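Local coordinates for protein probable alginate O-acetylase AlgJ (Pseudomonas putida, PDB 4O8V) that probably adds acetyl groups to mannuronate residues of alginate in the periplasm, as an SGNH hydrolase-like O-acetyltransferase working with AlgI and AlgF, at residues A160-D165 with P223-L228; A230-Q233 with D238-N241; I60-A65 with D83-F88; A40-V45 with W272-R277. All blocks are in the same frame, centred on the assembly; numbering follows the deposited sequence.

Contact 1. Residues A160-D165 with P223-L228; sequences APYKGD and PHWNFL
Tyr-162, the last residue of strand 152-162, reaches across to His-224 and Trp-225, and the three rings form an aromatic cluster. Its CG stands anti to the backbone N (chi1 178°), which carries the phenol toward the 3-10 turn 223-225. CE1 of Tyr-162 lies 3.7 Å from CD2 of His-224; the two rings meet obliquely, with their centroids 5.3 Å apart. On the same side of the phenol, beside CE2, comes the indole. The six-membered ring of Trp-225 turns its edge to the face of Tyr-162 in an offset edge-to-face pair, planes at 90°, and CH2 of Trp-225 sits 3.8 Å from CE2 of Tyr-162. The same CH2 is also 3.8 Å from the phenol OH of Tyr-162. Beyond the tyrosine the chain leaves the strand through Gly-164 to Asp-165, which turns to the active-site loop instead: its backbone N is hydrogen-bonded to OD2 of Asp-120 and its OD1 to the N of Thr-121. Asp-120 and His-122 are probable active-site residues, and Trp-225 stacks on the ring of His-122, so the cluster probably forms part of the wall beside the catalytic site. Leu-186 of strand 184-193, the antiparallel partner of strand 152-162, touches all three aromatic side chains, and helix 227-235 starts one residue after the turn, beyond the N-cap residue Asn-226, with Phe-227 packed on helix 125-141.

Contact 2. Residues A230-Q233 with D238-N241; sequences ALQQ and DVAN
Gln-232 and Val-239 carry most of this contact, in which helix 227-235 turns back through a short loop and packs against the strand that follows it, 239-241, an outermost strand of the parallel sheet in this SGNH hydrolase-like fold. Strands 212-215 and 239-241 lie side by side and parallel, with helix 227-235, after the short helix 218-221, in the connection between them, so the unit is a beta-alpha-beta crossover whose helix and second strand meet here. The side chain of Gln-232 leaves the helix with CG beside the backbone N (chi1 -70°) and then runs extended across the valine. Its CG rests 3.7 Å from CG2 of Val-239, so the aliphatic part of the glutamine closes over a branch of the valine. CG2 of Val-239 also comes within 4.4 Å of CB of Leu-231, a looser apolar touch one residue earlier on the helix. Leu-231 and Val-239 also both reach Leu-214 of the neighbouring strand. At the polar end, Gln-232 and Asp-238 lie alongside each other and point the same way, their amide and carboxylate planes 43° apart. The carboxylate is modelled in two positions; in this one NE2 of Gln-232 gives OD1 of Asp-238 a weak, bent hydrogen bond of 3.2 Å, so that pairing is doubtful. Here OD1 of Asp-238 also accepts the backbone N-H of Val-239, N 2.8 Å away, from above the carboxylate plane.

Contact 3. Residues I60-A65 with D83-F88; sequences IVPAKA and DLYNQF
Strand 55-61, an outermost strand of the parallel sheet, is covered near its C-terminal end by the start of helix 84-94. Ile-60 carries this buried contact. Its CD1 lies over one face of the Phe-88 ring in a CH-pi contact, 3.9 Å from the centroid and 17° off the ring normal, while its CG2 touches CD2 of Phe-88 at 3.6 Å. With CG2 anti to the backbone N and CG1 beside it (chi1 -60°), both branches of the isoleucine reach the ring. One turn back on the helix, Tyr-85 packs against the strand end: CD1 of Tyr-85 is 4.0 Å from CG2 of Ile-60 and equally far from CB of Pro-62. The carbonyl O of Ile-60 lies in the plane of the tyrosine ring, at its edge, 3.8 Å from CE1. A water lies 2.7 Å from O of Ile-60 and 2.9 Å from OH of Tyr-85 and may bridge the two, though more acceptors lie near it than it has protons; that hydroxyl is also hydrogen-bonded to Asp-101 and to the N of Met-103. Such helix-on-sheet packing is consistent with the alpha/beta/alpha sandwich of SGNH hydrolases, to which this domain is related.

Contact 4. Residues A40-V45 with W272-R277; sequences ALIRGV and WEFPER
Trp-272 and Phe-274 both send CG anti to the backbone N (chi1 -172° and -162°), which carries the two rings from one side of strand 269-275 toward helix 31-51. From the helix, Ile-42 puts CG1 beside its own N, and the ethyl arm reaches over to both aromatics. CG1 of Ile-42 lies 3.8 Å from CH2 of Trp-272, and its terminal CD1 reaches CE2 of Phe-274 at 3.7 Å. One turn further along the helix, Val-45 points head-on at the indole, with CG1 3.7 Å from CZ3 of Trp-272. The far end of the six-membered indole ring is thus held by two branched side chains of the helix. The rings also support each other: CD2 of Phe-274 sits above one face of the indole, offset toward its rim, 3.7 Å from the plane. Helix segment and strand run nearly antiparallel, at 172°, their axes 12.6 Å apart, and these large side chains span the distance. Strand 55-61 flanks strand 269-275 in the sheet. Phe-88 of helix 84-94 meets Phe-274 edge to face and also touches Ile-42, while Met-253 of helix 250-257 packs on both Val-45 and Trp-272. The side chain of Phe-274 is about 12 Å from that of the probable nucleophile Ser-218. No hydrogen bond crosses between the two segments, and NE1 of Trp-272 is satisfied by the carbonyl of Pro-249. Helix and sheet are therefore joined here by dispersion and the burial of apolar surface, in a hydrophobic layer of the SGNH-type core.

Overall arrangement
Contacts 2, 3 and 4 all reach the four-stranded parallel sheet: contacts 3 and 4 on its adjacent strands 55-61 and 269-275, contact 2 on strand 239-241 at the other margin. Contacts 3 and 4, centres about 13 Å apart, touch through Glu-276, whose OE2 lies 2.8 Å from N of Ala-63. Contacts 1 and 2 share helix 227-235, their centres about 17 Å apart. Contacts 1 and 4 lie on opposite sides of the chain's centre, their centres about 24 Å apart. Along the chain, contact 4 encloses the others, which close in the order 3, 1, 2. The early helix 31-51 is thus tied to the last sheet strand, while contact 1 adjoins the probable catalytic residues.

Contact 1. Residues A160-D165 with P223-L228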
loop_
_atom_site.group_PDB
_atom_site.type_symbol
_atom_site.label_atom_id
_atom_site.label_comp_id
_atom_site.label_asym_id
_atom_site.label_seq_id
_atom_site.Cartn_x
_atom_site.Cartn_y
_atom_site.Cartn_z
ATOM N N ALA A 160 -2.960 -19.437 12.771
ATOM C CA ALA A 160 -1.692 -20.027 13.210
ATOM C C ALA A 160 -0.694 -18.922 13.507
ATOM O O ALA A 160 -0.851 -17.794 13.008
ATOM C CB ALA A 160 -1.132 -20.984 12.142
ATOM N N PRO A 161 0.348 -19.228 14.303
ATOM C CA PRO A 161 1.358 -18.194 14.551
ATOM C C PRO A 161 2.048 -17.709 13.279
ATOM O O PRO A 161 2.152 -18.438 12.288
ATOM C CB PRO A 161 2.381 -18.899 15.461
ATOM C CG PRO A 161 1.655 -20.038 16.080
ATOM C CD PRO A 161 0.626 -20.474 15.051
ATOM N N TYR A 162 2.513 -16.469 13.320
ATOM C CA TYR A 162 3.203 -15.871 12.183
ATOM C C TYR A 162 4.375 -15.019 12.700
ATOM O O TYR A 162 4.168 -14.134 13.531
ATOM C CB TYR A 162 2.222 -15.030 11.359
ATOM C CG TYR A 162 2.885 -14.349 10.180
ATOM C CD1 TYR A 162 3.228 -15.069 9.048
ATOM C CD2 TYR A 162 3.211 -12.996 10.229
ATOM C CE1 TYR A 162 3.876 -14.460 7.976
ATOM C CE2 TYR A 162 3.858 -12.379 9.159
ATOM C CZ TYR A 162 4.174 -13.109 8.045
ATOM O OH TYR A 162 4.802 -12.492 6.979
ATOM N N LYS A 163 5.594 -15.303 12.234
ATOM C CA LYS A 163 6.772 -14.513 12.609
ATOM C C LYS A 163 6.853 -13.282 11.719
ATOM O O LYS A 163 6.997 -13.421 10.511
ATOM C CB LYS A 163 8.067 -15.331 12.475
ATOM C CG LYS A 163 9.286 -14.609 13.075
ATOM C CD LYS A 163 10.536 -15.477 13.094
ATOM C CE LYS A 163 11.608 -14.928 12.166
ATOM N NZ LYS A 163 12.835 -15.774 12.186
ATOM N N GLY A 164 6.758 -12.093 12.317
ATOM C CA GLY A 164 6.682 -10.844 11.565
ATOM C C GLY A 164 7.987 -10.431 10.898
ATOM O O GLY A 164 9.092 -10.797 11.345
ATOM N N ASP A 165 7.872 -9.646 9.825
ATOM C CA ASP A 165 9.039 -9.323 9.021
ATOM C C ASP A 165 10.036 -8.470 9.818
ATOM O O ASP A 165 11.228 -8.558 9.602
ATOM C CB ASP A 165 8.628 -8.640 7.683
ATOM C CG ASP A 165 7.813 -7.344 7.846
ATOM O OD1 ASP A 165 7.374 -6.955 8.955
ATOM O OD2 ASP A 165 7.560 -6.695 6.794
ATOM N N PRO A 223 0.058 -12.801 -0.484
ATOM C CA PRO A 223 -1.241 -13.463 -0.324
ATOM C C PRO A 223 -1.747 -13.459 1.129
ATOM O O PRO A 223 -2.961 -13.553 1.348
ATOM C CB PRO A 223 -0.962 -14.904 -0.783
ATOM C CG PRO A 223 0.202 -14.789 -1.722
ATOM C CD PRO A 223 1.052 -13.693 -1.114
ATOM N N HIS A 224 -0.853 -13.355 2.107
ATOM C CA HIS A 224 -1.289 -13.461 3.507
ATOM C C HIS A 224 -2.301 -12.374 3.893
ATOM O O HIS A 224 -3.149 -12.608 4.747
ATOM C CB HIS A 224 -0.092 -13.382 4.482
ATOM C CG HIS A 224 0.709 -14.644 4.596
ATOM N ND1 HIS A 224 0.145 -15.900 4.596
ATOM C CD2 HIS A 224 2.041 -14.834 4.760
ATOM C CE1 HIS A 224 1.093 -16.810 4.728
ATOM N NE2 HIS A 224 2.255 -16.189 4.822
ATOM N N TRP A 225 -2.209 -11.187 3.291
ATOM C CA TRP A 225 -3.097 -10.086 3.685
ATOM C C TRP A 225 -4.381 -10.101 2.841
ATOM O O TRP A 225 -5.320 -9.369 3.139
ATOM C CB TRP A 225 -2.381 -8.725 3.582
ATOM C CG TRP A 225 -0.888 -8.818 3.877
ATOM C CD1 TRP A 225 0.147 -8.311 3.122
ATOM C CD2 TRP A 225 -0.277 -9.494 4.992
ATOM N NE1 TRP A 225 1.366 -8.620 3.721
ATOM C CE2 TRP A 225 1.127 -9.359 4.852
ATOM C CE3 TRP A 225 -0.781 -10.210 6.088
ATOM C CZ2 TRP A 225 2.026 -9.915 5.765
ATOM C CZ3 TRP A 225 0.113 -10.757 6.994
ATOM C CH2 TRP A 225 1.500 -10.617 6.826
ATOM N N ASN A 226 -4.391 -10.949 1.812
ATOM C CA ASN A 226 -5.537 -11.142 0.906
ATOM C C ASN A 226 -6.118 -9.831 0.379
ATOM O O ASN A 226 -7.337 -9.714 0.217
ATOM C CB ASN A 226 -6.663 -11.945 1.599
ATOM C CG ASN A 226 -7.629 -12.593 0.594
ATOM O OD1 ASN A 226 -7.204 -13.145 -0.420
ATOM N ND2 ASN A 226 -8.931 -12.488 0.856
ATOM N N PHE A 227 -5.264 -8.837 0.123
ATOM C CA PHE A 227 -5.764 -7.554 -0.362
ATOM C C PHE A 227 -6.380 -7.691 -1.760
ATOM O O PHE A 227 -7.424 -7.080 -2.039
ATOM C CB PHE A 227 -4.651 -6.511 -0.365
ATOM C CG PHE A 227 -5.114 -5.111 -0.681
ATOM C CD1 PHE A 227 -6.242 -4.578 -0.079
ATOM C CD2 PHE A 227 -4.395 -4.321 -1.587
ATOM C CE1 PHE A 227 -6.643 -3.284 -0.358
ATOM C CE2 PHE A 227 -4.789 -3.022 -1.859
ATOM C CZ PHE A 227 -5.914 -2.506 -1.259
ATOM N N LEU A 228 -5.749 -8.483 -2.629
ATOM C CA LEU A 228 -6.334 -8.735 -3.953
ATOM C C LEU A 228 -7.755 -9.301 -3.849
ATOM O O LEU A 228 -8.686 -8.839 -4.520
ATOM C CB LEU A 228 -5.469 -9.707 -4.763
ATOM C CG LEU A 228 -5.972 -9.996 -6.179
ATOM C CD1 LEU A 228 -5.956 -8.720 -6.975
ATOM C CD2 LEU A 228 -5.079 -11.025 -6.811
#

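Contact 2. Residues A230-Q233 with D238-N241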
loop_
_atom_site.group_PDB
_atom_site.type_symbol
_atom_site.label_atom_id
_atom_site.label_comp_id
_atom_site.label_asym_id
_atom_site.label_seq_id
_atom_site.Cartn_x
_atom_site.Cartn_y
_atom_site.Cartn_z
ATOM N N ALA A 230 -9.764 -9.220 -1.326
ATOM C CA ALA A 230 -10.664 -8.283 -0.650
ATOM C C ALA A 230 -11.185 -7.241 -1.658
ATOM O O ALA A 230 -12.358 -6.866 -1.638
ATOM C CB ALA A 230 -9.963 -7.613 0.519
ATOM N N LEU A 231 -10.311 -6.810 -2.560
ATOM C CA LEU A 231 -10.682 -5.892 -3.633
ATOM C C LEU A 231 -11.668 -6.519 -4.628
ATOM O O LEU A 231 -12.660 -5.894 -4.984
ATOM C CB LEU A 231 -9.431 -5.411 -4.396
ATOM C CG LEU A 231 -8.602 -4.311 -3.739
ATOM C CD1 LEU A 231 -7.271 -4.082 -4.484
ATOM C CD2 LEU A 231 -9.454 -3.027 -3.645
ATOM N N GLN A 232 -11.373 -7.732 -5.093
ATOM C CA GLN A 232 -12.281 -8.459 -5.981
ATOM C C GLN A 232 -13.670 -8.536 -5.373
ATOM O O GLN A 232 -14.663 -8.181 -6.007
ATOM C CB GLN A 232 -11.769 -9.871 -6.259
ATOM C CG GLN A 232 -10.525 -9.930 -7.134
ATOM C CD GLN A 232 -9.914 -11.316 -7.154
ATOM O OE1 GLN A 232 -9.991 -12.054 -6.175
ATOM N NE2 GLN A 232 -9.288 -11.671 -8.266
ATOM N N GLN A 233 -13.734 -8.979 -4.120
ATOM C CA GLN A 233 -15.010 -9.086 -3.437
ATOM C C GLN A 233 -15.715 -7.743 -3.261
ATOM O O GLN A 233 -16.911 -7.636 -3.511
ATOM C CB GLN A 233 -14.830 -9.750 -2.081
ATOM C CG GLN A 233 -16.157 -9.937 -1.356
ATOM C CD GLN A 233 -16.066 -10.978 -0.285
ATOM O OE1 GLN A 233 -15.854 -12.154 -0.572
ATOM N NE2 GLN A 233 -16.212 -10.558 0.967
ATOM N N ASP A 238 -13.304 -8.819 -11.311
ATOM C CA ASP A 238 -12.009 -9.493 -11.330
ATOM C C ASP A 238 -10.955 -8.398 -11.259
ATOM O O ASP A 238 -11.209 -7.253 -11.639
ATOM C CB ASP A 238 -11.821 -10.379 -12.571
ATOM C CG ASP A 238 -10.647 -11.352 -12.425
ATOM O OD1 ASP A 238 -10.084 -11.475 -11.314
ATOM O OD2 ASP A 238 -10.297 -12.017 -13.422
ATOM N N VAL A 239 -9.793 -8.748 -10.723
ATOM C CA VAL A 239 -8.682 -7.826 -10.527
ATOM C C VAL A 239 -7.389 -8.568 -10.833
ATOM O O VAL A 239 -7.196 -9.690 -10.350
ATOM C CB VAL A 239 -8.600 -7.262 -9.070
ATOM C CG1 VAL A 239 -7.444 -6.273 -8.962
ATOM C CG2 VAL A 239 -9.899 -6.591 -8.647
ATOM N N ALA A 240 -6.510 -7.964 -11.635
ATOM C CA ALA A 240 -5.210 -8.573 -11.893
ATOM C C ALA A 240 -4.141 -7.941 -10.999
ATOM O O ALA A 240 -4.136 -6.724 -10.792
ATOM C CB ALA A 240 -4.828 -8.427 -13.370
ATOM N N ASN A 241 -3.243 -8.769 -10.468
ATOM C CA ASN A 241 -2.222 -8.285 -9.534
ATOM C C ASN A 241 -0.863 -8.114 -10.215
ATOM O O ASN A 241 -0.286 -9.077 -10.710
ATOM C CB ASN A 241 -2.068 -9.226 -8.347
ATOM C CG ASN A 241 -1.463 -8.532 -7.142
ATOM O OD1 ASN A 241 -0.993 -7.394 -7.251
ATOM N ND2 ASN A 241 -1.494 -9.196 -5.976
#

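Contact 3. Residues I60-A65 with D83-F88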
loop_
_atom_site.group_PDB
_atom_site.type_symbol
_atom_site.label_atom_id
_atom_site.label_comp_id
_atom_site.label_asym_id
_atom_site.label_seq_id
_atom_site.Cartn_x
_atom_site.Cartn_y
_atom_site.Cartn_z
ATOM N N ILE A 60 -3.247 5.441 -0.516
ATOM C CA ILE A 60 -2.161 5.849 0.390
ATOM C C ILE A 60 -2.336 5.098 1.715
ATOM O O ILE A 60 -3.294 5.346 2.434
ATOM C CB ILE A 60 -2.164 7.386 0.643
ATOM C CG1 ILE A 60 -1.990 8.165 -0.667
ATOM C CG2 ILE A 60 -1.039 7.780 1.644
ATOM C CD1 ILE A 60 -2.306 9.660 -0.496
ATOM N N VAL A 61 -1.434 4.167 2.024
ATOM C CA VAL A 61 -1.557 3.397 3.273
ATOM C C VAL A 61 -0.926 4.169 4.426
ATOM O O VAL A 61 0.232 4.545 4.366
ATOM C CB VAL A 61 -0.883 2.022 3.170
ATOM C CG1 VAL A 61 -1.239 1.150 4.409
ATOM C CG2 VAL A 61 -1.331 1.323 1.884
ATOM N N PRO A 62 -1.697 4.419 5.484
ATOM C CA PRO A 62 -1.097 5.150 6.601
ATOM C C PRO A 62 -0.020 4.321 7.296
ATOM O O PRO A 62 -0.075 3.085 7.251
ATOM C CB PRO A 62 -2.283 5.405 7.530
ATOM C CG PRO A 62 -3.252 4.315 7.227
ATOM C CD PRO A 62 -3.107 4.084 5.721
ATOM N N ALA A 63 0.941 4.997 7.919
ATOM C CA ALA A 63 2.015 4.329 8.649
ATOM C C ALA A 63 1.444 3.567 9.840
ATOM O O ALA A 63 0.498 4.031 10.481
ATOM C CB ALA A 63 3.037 5.335 9.114
ATOM N N LYS A 64 2.027 2.413 10.147
ATOM C CA LYS A 64 1.585 1.672 11.320
ATOM C C LYS A 64 1.799 2.532 12.562
ATOM O O LYS A 64 0.973 2.532 13.488
ATOM C CB LYS A 64 2.327 0.342 11.456
ATOM C CG LYS A 64 1.789 -0.515 12.605
ATOM C CD LYS A 64 2.331 -1.922 12.573
ATOM C CE LYS A 64 3.422 -2.112 13.578
ATOM N NZ LYS A 64 3.851 -3.540 13.653
ATOM N N ALA A 65 2.893 3.298 12.569
ATOM C CA ALA A 65 3.201 4.176 13.704
ATOM C C ALA A 65 2.180 5.290 13.898
ATOM O O ALA A 65 2.074 5.854 14.977
ATOM C CB ALA A 65 4.584 4.778 13.546
ATOM N N ASP A 83 3.084 14.988 9.820
ATOM C CA ASP A 83 1.898 15.245 9.010
ATOM C C ASP A 83 2.055 14.767 7.569
ATOM O O ASP A 83 1.440 15.322 6.649
ATOM C CB ASP A 83 1.560 16.736 9.032
ATOM C CG ASP A 83 0.078 17.000 8.777
ATOM O OD1 ASP A 83 -0.763 16.217 9.301
ATOM O OD2 ASP A 83 -0.239 17.984 8.056
ATOM N N LEU A 84 2.854 13.714 7.399
ATOM C CA LEU A 84 3.201 13.192 6.072
ATOM C C LEU A 84 1.973 12.641 5.330
ATOM O O LEU A 84 1.804 12.891 4.133
ATOM C CB LEU A 84 4.267 12.103 6.199
ATOM C CG LEU A 84 4.828 11.481 4.911
ATOM C CD1 LEU A 84 5.318 12.548 3.952
ATOM C CD2 LEU A 84 5.981 10.531 5.275
ATOM N N TYR A 85 1.128 11.898 6.045
ATOM C CA TYR A 85 -0.079 11.349 5.455
ATOM C C TYR A 85 -0.963 12.460 4.886
ATOM O O TYR A 85 -1.344 12.407 3.719
ATOM C CB TYR A 85 -0.842 10.515 6.498
ATOM C CG TYR A 85 -2.165 9.960 6.018
ATOM C CD1 TYR A 85 -2.225 8.770 5.295
ATOM C CD2 TYR A 85 -3.356 10.636 6.278
ATOM C CE1 TYR A 85 -3.437 8.260 4.851
ATOM C CE2 TYR A 85 -4.577 10.137 5.848
ATOM C CZ TYR A 85 -4.609 8.951 5.123
ATOM O OH TYR A 85 -5.834 8.477 4.707
ATOM N N ASN A 86 -1.240 13.475 5.707
ATOM C CA ASN A 86 -2.043 14.624 5.321
ATOM C C ASN A 86 -1.439 15.387 4.143
ATOM O O ASN A 86 -2.144 15.756 3.203
ATOM C CB ASN A 86 -2.206 15.566 6.527
ATOM C CG ASN A 86 -3.062 16.794 6.224
ATOM O OD1 ASN A 86 -4.195 16.697 5.739
ATOM N ND2 ASN A 86 -2.526 17.959 6.526
ATOM N N GLN A 87 -0.132 15.624 4.189
ATOM C CA GLN A 87 0.520 16.349 3.104
ATOM C C GLN A 87 0.557 15.539 1.808
ATOM O O GLN A 87 0.471 16.115 0.721
ATOM C CB GLN A 87 1.938 16.767 3.518
ATOM C CG GLN A 87 1.964 17.881 4.574
ATOM C CD GLN A 87 1.321 19.202 4.094
ATOM O OE1 GLN A 87 1.259 19.488 2.890
ATOM N NE2 GLN A 87 0.842 20.005 5.043
ATOM N N PHE A 88 0.704 14.220 1.918
ATOM C CA PHE A 88 0.616 13.329 0.751
ATOM C C PHE A 88 -0.776 13.493 0.107
ATOM O O PHE A 88 -0.913 13.708 -1.106
ATOM C CB PHE A 88 0.868 11.876 1.177
ATOM C CG PHE A 88 1.214 10.919 0.049
ATOM C CD1 PHE A 88 1.011 11.248 -1.284
ATOM C CD2 PHE A 88 1.710 9.652 0.348
ATOM C CE1 PHE A 88 1.324 10.339 -2.295
ATOM C CE2 PHE A 88 2.028 8.748 -0.649
ATOM C CZ PHE A 88 1.836 9.090 -1.976
HETATM O O HOH W 1 -5.420 6.981 2.237
#

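Contact 4. Residues A40-V45 with W272-R277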
loop_
_atom_site.group_PDB
_atom_site.type_symbol
_atom_site.label_atom_id
_atom_site.label_comp_id
_atom_site.label_asym_id
_atom_site.label_seq_id
_atom_site.Cartn_x
_atom_site.Cartn_y
_atom_site.Cartn_z
ATOM N N ALA A 40 5.955 14.321 -8.658
ATOM C CA ALA A 40 5.952 14.624 -10.091
ATOM C C ALA A 40 5.844 13.325 -10.878
ATOM O O ALA A 40 5.179 13.262 -11.917
ATOM C CB ALA A 40 7.207 15.410 -10.492
ATOM N N LEU A 41 6.472 12.272 -10.373
ATOM C CA LEU A 41 6.353 10.961 -11.018
ATOM C C LEU A 41 4.965 10.355 -10.857
ATOM O O LEU A 41 4.425 9.767 -11.803
ATOM C CB LEU A 41 7.420 10.005 -10.488
ATOM C CG LEU A 41 8.816 10.429 -10.951
ATOM C CD1 LEU A 41 9.886 9.639 -10.212
ATOM C CD2 LEU A 41 8.912 10.224 -12.461
ATOM N N ILE A 42 4.373 10.478 -9.669
ATOM C CA ILE A 42 3.012 10.010 -9.472
ATOM C C ILE A 42 2.028 10.711 -10.412
ATOM O O ILE A 42 1.145 10.079 -10.995
ATOM C CB ILE A 42 2.554 10.235 -8.006
ATOM C CG1 ILE A 42 3.314 9.294 -7.071
ATOM C CG2 ILE A 42 1.036 10.083 -7.877
ATOM C CD1 ILE A 42 3.172 9.686 -5.583
ATOM N N ARG A 43 2.185 12.024 -10.549
ATOM C CA ARG A 43 1.338 12.807 -11.428
ATOM C C ARG A 43 1.507 12.370 -12.896
ATOM O O ARG A 43 0.531 12.295 -13.654
ATOM C CB ARG A 43 1.651 14.294 -11.268
ATOM C CG ARG A 43 0.748 15.205 -12.071
ATOM C CD ARG A 43 1.528 16.317 -12.729
ATOM N NE ARG A 43 2.182 17.209 -11.781
ATOM C CZ ARG A 43 3.470 17.542 -11.831
ATOM N NH1 ARG A 43 3.977 18.364 -10.918
ATOM N NH2 ARG A 43 4.251 17.052 -12.785
ATOM N N GLY A 44 2.737 12.074 -13.284
ATOM C CA GLY A 44 3.006 11.620 -14.641
ATOM C C GLY A 44 2.381 10.264 -14.908
ATOM O O GLY A 44 1.873 9.990 -15.999
ATOM N N VAL A 45 2.411 9.409 -13.898
ATOM C CA VAL A 45 1.760 8.111 -13.993
ATOM C C VAL A 45 0.250 8.284 -14.167
ATOM O O VAL A 45 -0.347 7.655 -15.045
ATOM C CB VAL A 45 2.060 7.244 -12.759
ATOM C CG1 VAL A 45 1.092 6.089 -12.698
ATOM C CG2 VAL A 45 3.530 6.762 -12.798
ATOM N N TRP A 272 -3.523 1.775 -7.101
ATOM C CA TRP A 272 -2.090 1.900 -6.834
ATOM C C TRP A 272 -1.863 2.060 -5.331
ATOM O O TRP A 272 -2.121 3.126 -4.768
ATOM C CB TRP A 272 -1.513 3.104 -7.567
ATOM C CG TRP A 272 -0.023 3.207 -7.502
ATOM C CD1 TRP A 272 0.856 2.298 -6.961
ATOM C CD2 TRP A 272 0.783 4.283 -8.018
ATOM N NE1 TRP A 272 2.147 2.742 -7.112
ATOM C CE2 TRP A 272 2.132 3.961 -7.747
ATOM C CE3 TRP A 272 0.492 5.481 -8.670
ATOM C CZ2 TRP A 272 3.200 4.800 -8.120
ATOM C CZ3 TRP A 272 1.545 6.319 -9.040
ATOM C CH2 TRP A 272 2.885 5.969 -8.759
ATOM N N GLU A 273 -1.385 0.994 -4.705
ATOM C CA GLU A 273 -1.132 0.978 -3.265
ATOM C C GLU A 273 0.273 1.532 -2.979
ATOM O O GLU A 273 1.282 1.058 -3.518
ATOM C CB GLU A 273 -1.326 -0.440 -2.724
ATOM C CG GLU A 273 -0.750 -0.658 -1.337
ATOM C CD GLU A 273 0.613 -1.342 -1.372
ATOM O OE1 GLU A 273 0.757 -2.384 -2.067
ATOM O OE2 GLU A 273 1.538 -0.859 -0.682
ATOM N N PHE A 274 0.314 2.577 -2.155
ATOM C CA PHE A 274 1.495 3.421 -1.972
ATOM C C PHE A 274 1.562 3.818 -0.491
ATOM O O PHE A 274 0.924 4.785 -0.074
ATOM C CB PHE A 274 1.402 4.666 -2.888
ATOM C CG PHE A 274 2.717 5.383 -3.117
ATOM C CD1 PHE A 274 3.517 5.780 -2.050
ATOM C CD2 PHE A 274 3.160 5.661 -4.424
ATOM C CE1 PHE A 274 4.726 6.461 -2.277
ATOM C CE2 PHE A 274 4.375 6.321 -4.657
ATOM C CZ PHE A 274 5.164 6.715 -3.580
ATOM N N PRO A 275 2.309 3.061 0.319
ATOM C CA PRO A 275 2.370 3.385 1.747
ATOM C C PRO A 275 3.046 4.752 1.991
ATOM O O PRO A 275 3.991 5.100 1.278
ATOM C CB PRO A 275 3.210 2.234 2.339
ATOM C CG PRO A 275 3.052 1.094 1.327
ATOM C CD PRO A 275 3.056 1.836 -0.011
ATOM N N GLU A 276 2.576 5.511 2.976
ATOM C CA GLU A 276 3.025 6.897 3.118
ATOM C C GLU A 276 4.540 7.057 3.311
ATOM O O GLU A 276 5.125 8.005 2.794
ATOM C CB GLU A 276 2.274 7.590 4.264
ATOM C CG GLU A 276 2.598 7.065 5.658
ATOM C CD GLU A 276 2.171 8.009 6.779
ATOM O OE1 GLU A 276 2.919 8.963 7.095
ATOM O OE2 GLU A 276 1.103 7.781 7.376
ATOM N N ARG A 277 5.186 6.125 4.014
ATOM C CA ARG A 277 6.596 6.279 4.351
ATOM C C ARG A 277 7.519 6.291 3.131
ATOM O O ARG A 277 8.665 6.700 3.241
ATOM C CB ARG A 277 7.049 5.166 5.306
ATOM C CG ARG A 277 7.244 3.785 4.641
ATOM C CD ARG A 277 7.552 2.745 5.733
ATOM N NE ARG A 277 7.998 1.437 5.248
ATOM C CZ ARG A 277 7.199 0.376 5.157
ATOM N NH1 ARG A 277 5.915 0.491 5.472
ATOM N NH2 ARG A 277 7.674 -0.792 4.738
#